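Local atomic coordinates of protein ElaA (Escherichia coli, PDB entry 5Z6N), a protein that probably transfers acetyl groups from acetyl coenzyme A to amino groups, as a member of the GNAT family of N-acetyltransferases. Residues B[49-54]-B[93-98]; B[63-68]-B[97-102]; B[114-117]-B[123-126]. One frame throughout, in Å; residues are numbered along the deposited sequence.

Interaction 1: B[49-54]-B[93-98]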
ATOM      1  N   ARG B  49      12.644   1.427 -11.581  1.00 29.12           N
ATOM      2  CA  ARG B  49      13.118   0.169 -11.027  1.00 26.32           C
ATOM      3  C   ARG B  49      12.939   0.174  -9.516  1.00 25.67           C
ATOM      4  O   ARG B  49      12.819   1.229  -8.885  1.00 24.32           O
ATOM      5  CB  ARG B  49      14.602  -0.061 -11.357  1.00 25.53           C
ATOM      6  CG  ARG B  49      15.026   0.454 -12.725  1.00 25.54           C
ATOM      7  CD  ARG B  49      16.400  -0.067 -13.121  1.00 28.46           C
ATOM      8  NE  ARG B  49      16.603  -1.440 -12.679  1.00 30.28           N
ATOM      9  CZ  ARG B  49      16.477  -2.497 -13.474  1.00 26.08           C
ATOM     10  NH1 ARG B  49      16.142  -2.335 -14.746  1.00 23.12           N
ATOM     11  NH2 ARG B  49      16.672  -3.720 -13.005  1.00 21.84           N
ATOM     12  N   HIS B  50      12.941  -1.024  -8.937  1.00 23.92           N
ATOM     13  CA  HIS B  50      12.877  -1.200  -7.494  1.00 22.96           C
ATOM     14  C   HIS B  50      13.976  -2.150  -7.042  1.00 23.04           C
ATOM     15  O   HIS B  50      14.293  -3.127  -7.731  1.00 13.72           O
ATOM     16  CB  HIS B  50      11.510  -1.737  -7.041  1.00 21.21           C
ATOM     17  CG  HIS B  50      10.338  -1.049  -7.678  1.00 25.06           C
ATOM     18  ND1 HIS B  50       9.968  -1.264  -8.992  1.00 24.30           N
ATOM     19  CD2 HIS B  50       9.472  -0.128  -7.187  1.00 20.15           C
ATOM     20  CE1 HIS B  50       8.912  -0.520  -9.273  1.00 19.56           C
ATOM     21  NE2 HIS B  50       8.593   0.180  -8.197  1.00 17.73           N
ATOM     22  N   ILE B  51      14.555  -1.854  -5.881  1.00 12.86           N
ATOM     23  CA  ILE B  51      15.635  -2.644  -5.309  1.00 25.00           C
ATOM     24  C   ILE B  51      15.173  -3.157  -3.953  1.00 28.74           C
ATOM     25  O   ILE B  51      14.719  -2.377  -3.109  1.00 24.67           O
ATOM     26  CB  ILE B  51      16.928  -1.818  -5.211  1.00 25.55           C
ATOM     27  CG1 ILE B  51      17.407  -1.508  -6.631  1.00 24.72           C
ATOM     28  CG2 ILE B  51      18.000  -2.562  -4.410  1.00 28.76           C
ATOM     29  CD1 ILE B  51      18.461  -0.473  -6.732  1.00 28.34           C
ATOM     30  N   LEU B  52      15.262  -4.474  -3.766  1.00 31.95           N
ATOM     31  CA  LEU B  52      14.709  -5.155  -2.605  1.00 30.18           C
ATOM     32  C   LEU B  52      15.809  -5.947  -1.917  1.00 33.28           C
ATOM     33  O   LEU B  52      16.550  -6.686  -2.575  1.00 32.33           O
ATOM     34  CB  LEU B  52      13.567  -6.104  -3.006  1.00 32.02           C
ATOM     35  CG  LEU B  52      12.566  -5.680  -4.087  1.00 31.68           C
ATOM     36  CD1 LEU B  52      11.650  -6.815  -4.493  1.00 29.05           C
ATOM     37  CD2 LEU B  52      11.755  -4.522  -3.615  1.00 35.72           C
ATOM     38  N   GLY B  53      15.912  -5.795  -0.599  1.00 32.92           N
ATOM     39  CA  GLY B  53      16.800  -6.632   0.183  1.00 34.06           C
ATOM     40  C   GLY B  53      16.017  -7.711   0.901  1.00 43.36           C
ATOM     41  O   GLY B  53      15.133  -7.402   1.706  1.00 46.89           O
ATOM     42  N   TRP B  54      16.314  -8.978   0.618  1.00 42.70           N
ATOM     43  CA  TRP B  54      15.574 -10.102   1.178  1.00 38.50           C
ATOM     44  C   TRP B  54      16.443 -10.880   2.158  1.00 44.53           C
ATOM     45  O   TRP B  54      17.589 -11.221   1.846  1.00 44.44           O
ATOM     46  CB  TRP B  54      15.071 -11.033   0.073  1.00 40.12           C
ATOM     47  CG  TRP B  54      13.898 -10.489  -0.684  1.00 39.55           C
ATOM     48  CD1 TRP B  54      13.924  -9.848  -1.888  1.00 36.26           C
ATOM     49  CD2 TRP B  54      12.523 -10.542  -0.287  1.00 36.97           C
ATOM     50  NE1 TRP B  54      12.649  -9.496  -2.264  1.00 33.11           N
ATOM     51  CE2 TRP B  54      11.770  -9.911  -1.298  1.00 32.37           C
ATOM     52  CE3 TRP B  54      11.855 -11.065   0.824  1.00 34.29           C
ATOM     53  CZ2 TRP B  54      10.385  -9.785  -1.226  1.00 31.31           C
ATOM     54  CZ3 TRP B  54      10.483 -10.937   0.894  1.00 32.10           C
ATOM     55  CH2 TRP B  54       9.762 -10.305  -0.126  1.00 29.59           C
ATOM     56  N   GLN B  93      24.106   1.154   4.163  1.00 42.28           N
ATOM     57  CA  GLN B  93      25.214   1.445   3.261  1.00 49.88           C
ATOM     58  C   GLN B  93      25.237   0.484   2.078  1.00 52.44           C
ATOM     59  O   GLN B  93      25.655   0.865   0.977  1.00 54.25           O
ATOM     60  CB  GLN B  93      26.534   1.397   4.037  1.00 55.01           C
ATOM     61  CG  GLN B  93      27.792   1.308   3.190  1.00 61.43           C
ATOM     62  CD  GLN B  93      28.239  -0.124   2.965  1.00 67.56           C
ATOM     63  OE1 GLN B  93      28.330  -0.911   3.908  1.00 72.27           O
ATOM     64  NE2 GLN B  93      28.517  -0.470   1.712  1.00 66.00           N
ATOM     65  N   GLN B  94      24.781  -0.755   2.277  1.00 51.00           N
ATOM     66  CA  GLN B  94      24.738  -1.709   1.173  1.00 42.10           C
ATOM     67  C   GLN B  94      23.604  -1.386   0.205  1.00 32.81           C
ATOM     68  O   GLN B  94      23.783  -1.462  -1.016  1.00 30.68           O
ATOM     69  CB  GLN B  94      24.601  -3.131   1.715  1.00 33.35           C
ATOM     70  CG  GLN B  94      25.906  -3.728   2.207  1.00 31.14           C
ATOM     71  CD  GLN B  94      25.689  -4.842   3.210  1.00 41.53           C
ATOM     72  OE1 GLN B  94      26.409  -4.950   4.202  1.00 45.58           O
ATOM     73  NE2 GLN B  94      24.683  -5.671   2.962  1.00 44.72           N
ATOM     74  N   LEU B  95      22.434  -1.019   0.732  1.00 25.09           N
ATOM     75  CA  LEU B  95      21.311  -0.657  -0.130  1.00 29.74           C
ATOM     76  C   LEU B  95      21.655   0.535  -1.010  1.00 27.65           C
ATOM     77  O   LEU B  95      21.378   0.537  -2.216  1.00 29.36           O
ATOM     78  CB  LEU B  95      20.077  -0.357   0.725  1.00 27.45           C
ATOM     79  CG  LEU B  95      18.933   0.427   0.080  1.00 22.68           C
ATOM     80  CD1 LEU B  95      18.338  -0.329  -1.094  1.00 21.19           C
ATOM     81  CD2 LEU B  95      17.869   0.761   1.105  1.00 13.87           C
ATOM     82  N   MET B  96      22.267   1.561  -0.419  1.00 30.01           N
ATOM     83  CA  MET B  96      22.560   2.788  -1.152  1.00 28.12           C
ATOM     84  C   MET B  96      23.541   2.536  -2.292  1.00 33.01           C
ATOM     85  O   MET B  96      23.291   2.920  -3.439  1.00 35.32           O
ATOM     86  CB  MET B  96      23.108   3.839  -0.189  1.00 24.97           C
ATOM     87  CG  MET B  96      22.076   4.379   0.775  1.00 32.81           C
ATOM     88  SD  MET B  96      20.780   5.251  -0.119  1.00 42.70           S
ATOM     89  CE  MET B  96      21.757   6.510  -0.943  1.00 45.84           C
ATOM     90  N   SER B  97      24.663   1.880  -1.990  1.00 36.42           N
ATOM     91  CA  SER B  97      25.704   1.686  -2.996  1.00 37.32           C
ATOM     92  C   SER B  97      25.234   0.794  -4.139  1.00 39.41           C
ATOM     93  O   SER B  97      25.649   0.993  -5.287  1.00 37.37           O
ATOM     94  CB  SER B  97      26.955   1.105  -2.340  1.00 34.09           C
ATOM     95  OG  SER B  97      26.622   0.003  -1.516  1.00 31.84           O
ATOM     96  N   LYS B  98      24.381  -0.193  -3.856  1.00 41.71           N
ATOM     97  CA  LYS B  98      23.847  -1.019  -4.933  1.00 39.35           C
ATOM     98  C   LYS B  98      22.812  -0.262  -5.754  1.00 34.31           C
ATOM     99  O   LYS B  98      22.664  -0.523  -6.954  1.00 33.16           O
ATOM    100  CB  LYS B  98      23.254  -2.306  -4.361  1.00 40.76           C
ATOM    101  CG  LYS B  98      24.276  -3.160  -3.631  1.00 47.04           C
ATOM    102  CD  LYS B  98      23.729  -4.537  -3.299  1.00 48.66           C
ATOM    103  CE  LYS B  98      24.842  -5.467  -2.828  1.00 46.23           C
ATOM    104  NZ  LYS B  98      25.406  -5.069  -1.505  1.00 37.61           N
TER

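Interaction 2: B[63-68]-B[97-102]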
ATOM      1  N   ALA B  63      14.499   0.385  -1.916  1.00 26.33           N
ATOM      2  CA  ALA B  63      14.585   1.727  -2.473  1.00 28.78           C
ATOM      3  C   ALA B  63      14.069   1.681  -3.903  1.00 27.25           C
ATOM      4  O   ALA B  63      14.216   0.671  -4.596  1.00 19.91           O
ATOM      5  CB  ALA B  63      16.015   2.274  -2.430  1.00 30.75           C
ATOM      6  N   ARG B  64      13.445   2.775  -4.334  1.00 30.73           N
ATOM      7  CA  ARG B  64      12.929   2.879  -5.688  1.00 28.84           C
ATOM      8  C   ARG B  64      13.610   4.028  -6.419  1.00 28.75           C
ATOM      9  O   ARG B  64      14.098   4.988  -5.808  1.00 20.22           O
ATOM     10  CB  ARG B  64      11.401   3.068  -5.713  1.00 23.92           C
ATOM     11  CG  ARG B  64      10.949   4.506  -5.892  1.00 22.19           C
ATOM     12  CD  ARG B  64       9.418   4.604  -5.948  1.00 23.24           C
ATOM     13  NE  ARG B  64       8.973   5.941  -5.598  1.00 31.06           N
ATOM     14  CZ  ARG B  64       7.695   6.292  -5.512  1.00 30.31           C
ATOM     15  NH1 ARG B  64       6.741   5.403  -5.762  1.00 21.27           N
ATOM     16  NH2 ARG B  64       7.358   7.532  -5.184  1.00 34.02           N
ATOM     17  N   ILE B  65      13.631   3.911  -7.743  1.00 28.96           N
ATOM     18  CA  ILE B  65      14.380   4.800  -8.615  1.00 26.63           C
ATOM     19  C   ILE B  65      13.430   5.335  -9.676  1.00 26.26           C
ATOM     20  O   ILE B  65      12.857   4.556 -10.448  1.00 22.58           O
ATOM     21  CB  ILE B  65      15.563   4.072  -9.268  1.00 27.86           C
ATOM     22  CG1 ILE B  65      16.463   3.436  -8.206  1.00 22.52           C
ATOM     23  CG2 ILE B  65      16.332   5.012 -10.149  1.00 35.20           C
ATOM     24  CD1 ILE B  65      17.524   2.543  -8.794  1.00 14.19           C
ATOM     25  N   LEU B  66      13.269   6.652  -9.725  1.00 28.14           N
ATOM     26  CA  LEU B  66      12.420   7.292 -10.720  1.00 31.43           C
ATOM     27  C   LEU B  66      13.274   7.836 -11.861  1.00 32.40           C
ATOM     28  O   LEU B  66      14.257   8.548 -11.626  1.00 32.68           O
ATOM     29  CB  LEU B  66      11.589   8.412 -10.089  1.00 31.60           C
ATOM     30  CG  LEU B  66      10.815   8.031  -8.823  1.00 33.79           C
ATOM     31  CD1 LEU B  66      10.021   9.201  -8.296  1.00 35.54           C
ATOM     32  CD2 LEU B  66       9.907   6.840  -9.057  1.00 30.71           C
ATOM     33  N   LYS B  67      12.907   7.479 -13.089  1.00 33.92           N
ATOM     34  CA  LYS B  67      13.531   8.003 -14.302  1.00 41.29           C
ATOM     35  C   LYS B  67      12.430   8.762 -15.037  1.00 42.65           C
ATOM     36  O   LYS B  67      11.671   8.185 -15.821  1.00 41.07           O
ATOM     37  CB  LYS B  67      14.144   6.893 -15.155  1.00 42.62           C
ATOM     38  CG  LYS B  67      14.691   7.385 -16.482  1.00 47.06           C
ATOM     39  CD  LYS B  67      15.791   8.419 -16.266  1.00 48.90           C
ATOM     40  CE  LYS B  67      16.007   9.259 -17.514  1.00 49.30           C
ATOM     41  NZ  LYS B  67      15.418  10.625 -17.382  1.00 49.90           N
ATOM     42  N   SER B  68      12.375  10.040 -14.814  1.00 44.68           N
ATOM     43  CA  SER B  68      11.307  10.826 -15.339  1.00 51.76           C
ATOM     44  C   SER B  68      11.640  12.307 -15.401  1.00 60.51           C
ATOM     45  O   SER B  68      12.724  12.697 -15.110  1.00 62.03           O
ATOM     46  CB  SER B  68      10.042  10.620 -14.504  1.00 20.00           C
ATOM     47  OG  SER B  68      10.219  11.098 -13.183  1.00 20.00           O
ATOM     48  N   SER B  97      24.663   1.880  -1.990  1.00 36.42           N
ATOM     49  CA  SER B  97      25.704   1.686  -2.996  1.00 37.32           C
ATOM     50  C   SER B  97      25.234   0.794  -4.139  1.00 39.41           C
ATOM     51  O   SER B  97      25.649   0.993  -5.287  1.00 37.37           O
ATOM     52  CB  SER B  97      26.955   1.105  -2.340  1.00 34.09           C
ATOM     53  OG  SER B  97      26.622   0.003  -1.516  1.00 31.84           O
ATOM     54  N   LYS B  98      24.381  -0.193  -3.856  1.00 41.71           N
ATOM     55  CA  LYS B  98      23.847  -1.019  -4.933  1.00 39.35           C
ATOM     56  C   LYS B  98      22.812  -0.262  -5.754  1.00 34.31           C
ATOM     57  O   LYS B  98      22.664  -0.523  -6.954  1.00 33.16           O
ATOM     58  CB  LYS B  98      23.254  -2.306  -4.361  1.00 40.76           C
ATOM     59  CG  LYS B  98      24.276  -3.160  -3.631  1.00 47.04           C
ATOM     60  CD  LYS B  98      23.729  -4.537  -3.299  1.00 48.66           C
ATOM     61  CE  LYS B  98      24.842  -5.467  -2.828  1.00 46.23           C
ATOM     62  NZ  LYS B  98      25.406  -5.069  -1.505  1.00 37.61           N
ATOM     63  N   THR B  99      22.097   0.679  -5.130  1.00 29.14           N
ATOM     64  CA  THR B  99      21.126   1.496  -5.849  1.00 30.41           C
ATOM     65  C   THR B  99      21.807   2.552  -6.708  1.00 27.62           C
ATOM     66  O   THR B  99      21.290   2.912  -7.771  1.00 27.63           O
ATOM     67  CB  THR B  99      20.147   2.145  -4.859  1.00 31.22           C
ATOM     68  OG1 THR B  99      19.461   1.122  -4.123  1.00 30.07           O
ATOM     69  CG2 THR B  99      19.109   2.984  -5.581  1.00 25.21           C
ATOM     70  N   LEU B 100      22.970   3.043  -6.280  1.00 30.48           N
ATOM     71  CA  LEU B 100      23.745   3.936  -7.132  1.00 28.75           C
ATOM     72  C   LEU B 100      24.433   3.172  -8.256  1.00 32.30           C
ATOM     73  O   LEU B 100      24.545   3.682  -9.374  1.00 17.97           O
ATOM     74  CB  LEU B 100      24.765   4.706  -6.296  1.00 25.89           C
ATOM     75  CG  LEU B 100      24.145   5.755  -5.372  1.00 28.29           C
ATOM     76  CD1 LEU B 100      25.204   6.347  -4.453  1.00 28.92           C
ATOM     77  CD2 LEU B 100      23.470   6.844  -6.195  1.00 25.46           C
ATOM     78  N   GLU B 101      24.895   1.946  -7.981  1.00 35.63           N
ATOM     79  CA  GLU B 101      25.395   1.088  -9.051  1.00 38.10           C
ATOM     80  C   GLU B 101      24.316   0.826 -10.094  1.00 41.85           C
ATOM     81  O   GLU B 101      24.627   0.597 -11.269  1.00 43.21           O
ATOM     82  CB  GLU B 101      25.909  -0.232  -8.471  1.00 39.60           C
ATOM     83  CG  GLU B 101      26.302  -1.276  -9.516  1.00 49.03           C
ATOM     84  CD  GLU B 101      26.509  -2.660  -8.918  1.00 56.38           C
ATOM     85  OE1 GLU B 101      26.046  -2.897  -7.781  1.00 56.73           O
ATOM     86  OE2 GLU B 101      27.121  -3.516  -9.593  1.00 58.80           O
ATOM     87  N   THR B 102      23.046   0.860  -9.686  1.00 42.27           N
ATOM     88  CA  THR B 102      21.950   0.752 -10.642  1.00 39.02           C
ATOM     89  C   THR B 102      21.741   2.065 -11.391  1.00 28.88           C
ATOM     90  O   THR B 102      21.570   2.061 -12.615  1.00 23.56           O
ATOM     91  CB  THR B 102      20.669   0.326  -9.923  1.00 43.34           C
ATOM     92  OG1 THR B 102      20.880  -0.942  -9.286  1.00 43.54           O
ATOM     93  CG2 THR B 102      19.516   0.200 -10.912  1.00 47.51           C
TER

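Interaction 3: B[114-117]-B[123-126]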
ATOM      1  N   LEU B 114      18.014  13.026  -4.481  1.00 17.16           N
ATOM      2  CA  LEU B 114      17.425  12.278  -3.428  1.00 45.41           C
ATOM      3  C   LEU B 114      16.829  13.147  -2.342  1.00 52.17           C
ATOM      4  O   LEU B 114      17.451  14.030  -1.806  1.00 54.49           O
ATOM      5  CB  LEU B 114      18.462  11.316  -2.863  1.00 43.61           C
ATOM      6  CG  LEU B 114      18.277  10.474  -1.606  1.00 39.26           C
ATOM      7  CD1 LEU B 114      19.260   9.338  -1.651  1.00 37.03           C
ATOM      8  CD2 LEU B 114      18.480  11.294  -0.351  1.00 33.17           C
ATOM      9  N   GLY B 115      15.586  12.907  -2.018  1.00 51.17           N
ATOM     10  CA  GLY B 115      14.960  13.676  -0.979  1.00 54.85           C
ATOM     11  C   GLY B 115      15.249  12.982   0.312  1.00 57.73           C
ATOM     12  O   GLY B 115      15.175  11.799   0.380  1.00 67.45           O
ATOM     13  N   ALA B 116      15.571  13.699   1.353  1.00 51.62           N
ATOM     14  CA  ALA B 116      16.015  13.008   2.551  1.00 46.80           C
ATOM     15  C   ALA B 116      15.495  13.731   3.780  1.00 47.12           C
ATOM     16  O   ALA B 116      14.819  14.760   3.693  1.00 47.89           O
ATOM     17  CB  ALA B 116      17.544  12.917   2.598  1.00 48.27           C
ATOM     18  N   GLN B 117      15.818  13.166   4.937  1.00 48.09           N
ATOM     19  CA  GLN B 117      15.674  13.847   6.208  1.00 51.95           C
ATOM     20  C   GLN B 117      16.888  14.735   6.456  1.00 48.81           C
ATOM     21  O   GLN B 117      17.933  14.596   5.814  1.00 50.27           O
ATOM     22  CB  GLN B 117      15.543  12.831   7.338  1.00 56.11           C
ATOM     23  CG  GLN B 117      14.419  11.822   7.150  1.00 61.11           C
ATOM     24  CD  GLN B 117      13.069  12.347   7.603  1.00 63.56           C
ATOM     25  OE1 GLN B 117      12.398  13.066   6.876  1.00 64.04           O
ATOM     26  NE2 GLN B 117      12.669  11.988   8.811  1.00 61.02           N
ATOM     27  N   PHE B 123      24.955  10.782   6.392  1.00 42.00           N
ATOM     28  CA  PHE B 123      25.043   9.422   5.868  1.00 34.69           C
ATOM     29  C   PHE B 123      24.942   9.413   4.348  1.00 30.06           C
ATOM     30  O   PHE B 123      25.593   8.597   3.687  1.00 29.35           O
ATOM     31  CB  PHE B 123      23.954   8.549   6.508  1.00 31.66           C
ATOM     32  CG  PHE B 123      23.693   7.242   5.790  1.00 29.71           C
ATOM     33  CD1 PHE B 123      24.380   6.099   6.152  1.00 31.22           C
ATOM     34  CD2 PHE B 123      22.718   7.145   4.808  1.00 28.35           C
ATOM     35  CE1 PHE B 123      24.146   4.894   5.516  1.00 30.54           C
ATOM     36  CE2 PHE B 123      22.472   5.941   4.171  1.00 26.01           C
ATOM     37  CZ  PHE B 123      23.188   4.812   4.529  1.00 24.97           C
ATOM     38  N   TYR B 124      24.136  10.307   3.779  1.00 32.12           N
ATOM     39  CA  TYR B 124      24.076  10.430   2.327  1.00 32.92           C
ATOM     40  C   TYR B 124      25.258  11.212   1.774  1.00 35.10           C
ATOM     41  O   TYR B 124      25.659  10.985   0.627  1.00 35.97           O
ATOM     42  CB  TYR B 124      22.764  11.095   1.899  1.00 27.82           C
ATOM     43  CG  TYR B 124      21.535  10.267   2.189  1.00 20.92           C
ATOM     44  CD1 TYR B 124      21.367   9.015   1.614  1.00 18.79           C
ATOM     45  CD2 TYR B 124      20.536  10.740   3.031  1.00 23.85           C
ATOM     46  CE1 TYR B 124      20.241   8.252   1.875  1.00 25.07           C
ATOM     47  CE2 TYR B 124      19.408   9.987   3.297  1.00 27.98           C
ATOM     48  CZ  TYR B 124      19.263   8.743   2.716  1.00 31.21           C
ATOM     49  OH  TYR B 124      18.139   7.990   2.977  1.00 35.21           O
ATOM     50  N   GLN B 125      25.821  12.137   2.557  1.00 35.79           N
ATOM     51  CA  GLN B 125      27.039  12.821   2.136  1.00 31.58           C
ATOM     52  C   GLN B 125      28.232  11.879   2.062  1.00 33.27           C
ATOM     53  O   GLN B 125      29.226  12.213   1.409  1.00 34.74           O
ATOM     54  CB  GLN B 125      27.358  13.982   3.078  1.00 34.96           C
ATOM     55  CG  GLN B 125      26.546  15.235   2.812  1.00 40.89           C
ATOM     56  CD  GLN B 125      26.761  16.313   3.859  1.00 46.85           C
ATOM     57  OE1 GLN B 125      26.333  17.453   3.688  1.00 46.39           O
ATOM     58  NE2 GLN B 125      27.431  15.961   4.945  1.00 54.65           N
ATOM     59  N   SER B 126      28.161  10.719   2.715  1.00 39.34           N
ATOM     60  CA  SER B 126      29.210   9.712   2.612  1.00 41.90           C
ATOM     61  C   SER B 126      29.096   8.876   1.344  1.00 41.35           C
ATOM     62  O   SER B 126      29.929   7.988   1.126  1.00 47.10           O
ATOM     63  CB  SER B 126      29.189   8.793   3.837  1.00 42.89           C
ATOM     64  OG  SER B 126      28.446   7.613   3.581  1.00 43.74           O
TER

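Interaction 1: B[49-54]-B[93-98]
Ile51 meets Leu95 where strand 49-54 of the GNAT sheet packs against helix 91-106, the helix that lies across one face of the sheet's middle strands. The apolar part is small and made by branch ends: Ile51 CG2 lies 4.0 Å from Leu95 CD1, and the two side chains cross obliquely. Leu95 reaches the strand because its CG stands anti to the backbone N (chi1 162°), which carries the methyl group toward Ile51; Ala63 and Trp4 adjoin the same leucine. The other branch of Ile51 extends to the helix backbone, with CD1 4.2 Å from Lys98 O, a plain van der Waals approach.

The one charged group at this contact, Lys98, sits at its rim: its aliphatic base lies near the strand while its ammonium leads off to a cation-pi contact with Trp4. Separately, a salt bridge from Arg49 NE to Asp6 ties strand 49-54 to its neighbour; both partners lie in strand 3-8, next to 49-54 in the sheet.

Within the helix, Gln93 O takes two donors from one residue, Ser97 N at 3.3 Å and Ser97 OG at 2.8 Å, the hydroxyl lying in the carbonyl plane on a lone pair, with a C=O...OG angle of 144°.

Interaction 2: B[63-68]-B[97-102]
Ile65 and Thr99 carry most of this contact, which joins strand 59-67 to helix 91-106 in the core of the GNAT alpha/beta fold. Strand and helix run nearly the same way, with segment axes 22° apart and 9.8 Å from each other at closest approach, so inward-facing residues of the strand meet successive turns of the helix.

Ile65 reaches across with its longer branch. CD1 comes 3.6 Å from Thr99 CG2 and 3.7 Å from Thr102 CG2, so that one methyl touches the methyls of two threonines a helical turn apart. The approaches differ: the side chains of Ile65 and Thr99 run alongside one another, pointing opposite ways, whereas Thr102 is met at a slant. Val75, Cys103 and Trp107 also touch Ile65.

Thr99 shows how a threonine can serve a hydrophobic interface. With OG1 beside the backbone N (chi1 -60°), its hydroxyl can hydrogen-bond back to Leu95 O, and CG2 is turned toward the isoleucine. The same hydroxyl oxygen lies 4.0 Å from Ala63 CB, so the small alanine packs against a polar atom already satisfied by the helix backbone.

Alternate residues of the strand serve the other face. Arg64 points away from the helix and forms salt bridges with Asp40 and Asp43, leaving Ala63 and Ile65 to make the core.

Thr102 repeats the device of Thr99 one turn further on. Its OG1 donates to Lys98 O over 3.0 Å, at a C=O...OG1 angle of 150° and tilted somewhat from the carbonyl plane.

Interaction 3: B[114-117]-B[123-126]
Leu114 sets one methyl squarely on the ring of Tyr124: CD2 stands 3.8 Å from the ring centroid and only 5° off the ring normal, a CH-pi contact over the face. Its sister methyl reaches the rim, with Leu114 CD1 3.8 Å from Tyr124 CE1. Two residues along the strand, Ala116 brings CB in obliquely near the CD2–CE2 bond, 3.5 Å from Tyr124 CE2. The leucine lays both methyls against one side of the ring: a chi1 of 171° swings Leu114 CG away from the backbone N and presents them to the tyrosine, whose side chain it crosses at about a right angle.

The strand here is 112-117 of the GNAT sheet, followed after a short connection by helix 121-124, which folds back over it; strand and helix belong to the C-terminal half of the acetyltransferase domain.

The opposite face of the tyrosine is met by Phe123, its neighbour in the helix, whose CD2 lies 3.9 Å above the ring plane and toward the rim. Were Tyr124 replaced by an alanine, a gap would probably open between Leu114 and Phe123, leaving the leucine methyls without the ring they pack on.

Beyond this shell, Met96 of helix 91-106 touches Leu114, Phe123 and Tyr124, while Met146 and Val80 adjoin the tyrosine from neighbouring strands. Phe123 in turn meets Phe127 edge-to-face.

How the interactions relate
Interactions 1 and 2 are two parts of one helix-sheet interface, their centres 8 Å apart: they share Ser97 and Lys98, and their strands pair antiparallel through a probable hydrogen bond from Ile51 N to Ala63 O at 2.9 Å. Interaction 3 lies further across the same sheet, about 15 Å from the centre of interaction 1 and 14 Å from that of interaction 2. Met96 links it to interaction 1, with CE 3.6 Å from Tyr124 CD1. Helix 91-106 joins the parallel strands 75-82 and 112-117 in a beta-alpha-beta crossover; in GNAT relatives the start of this helix and these two strands border the acetyl coenzyme A site, probably also here.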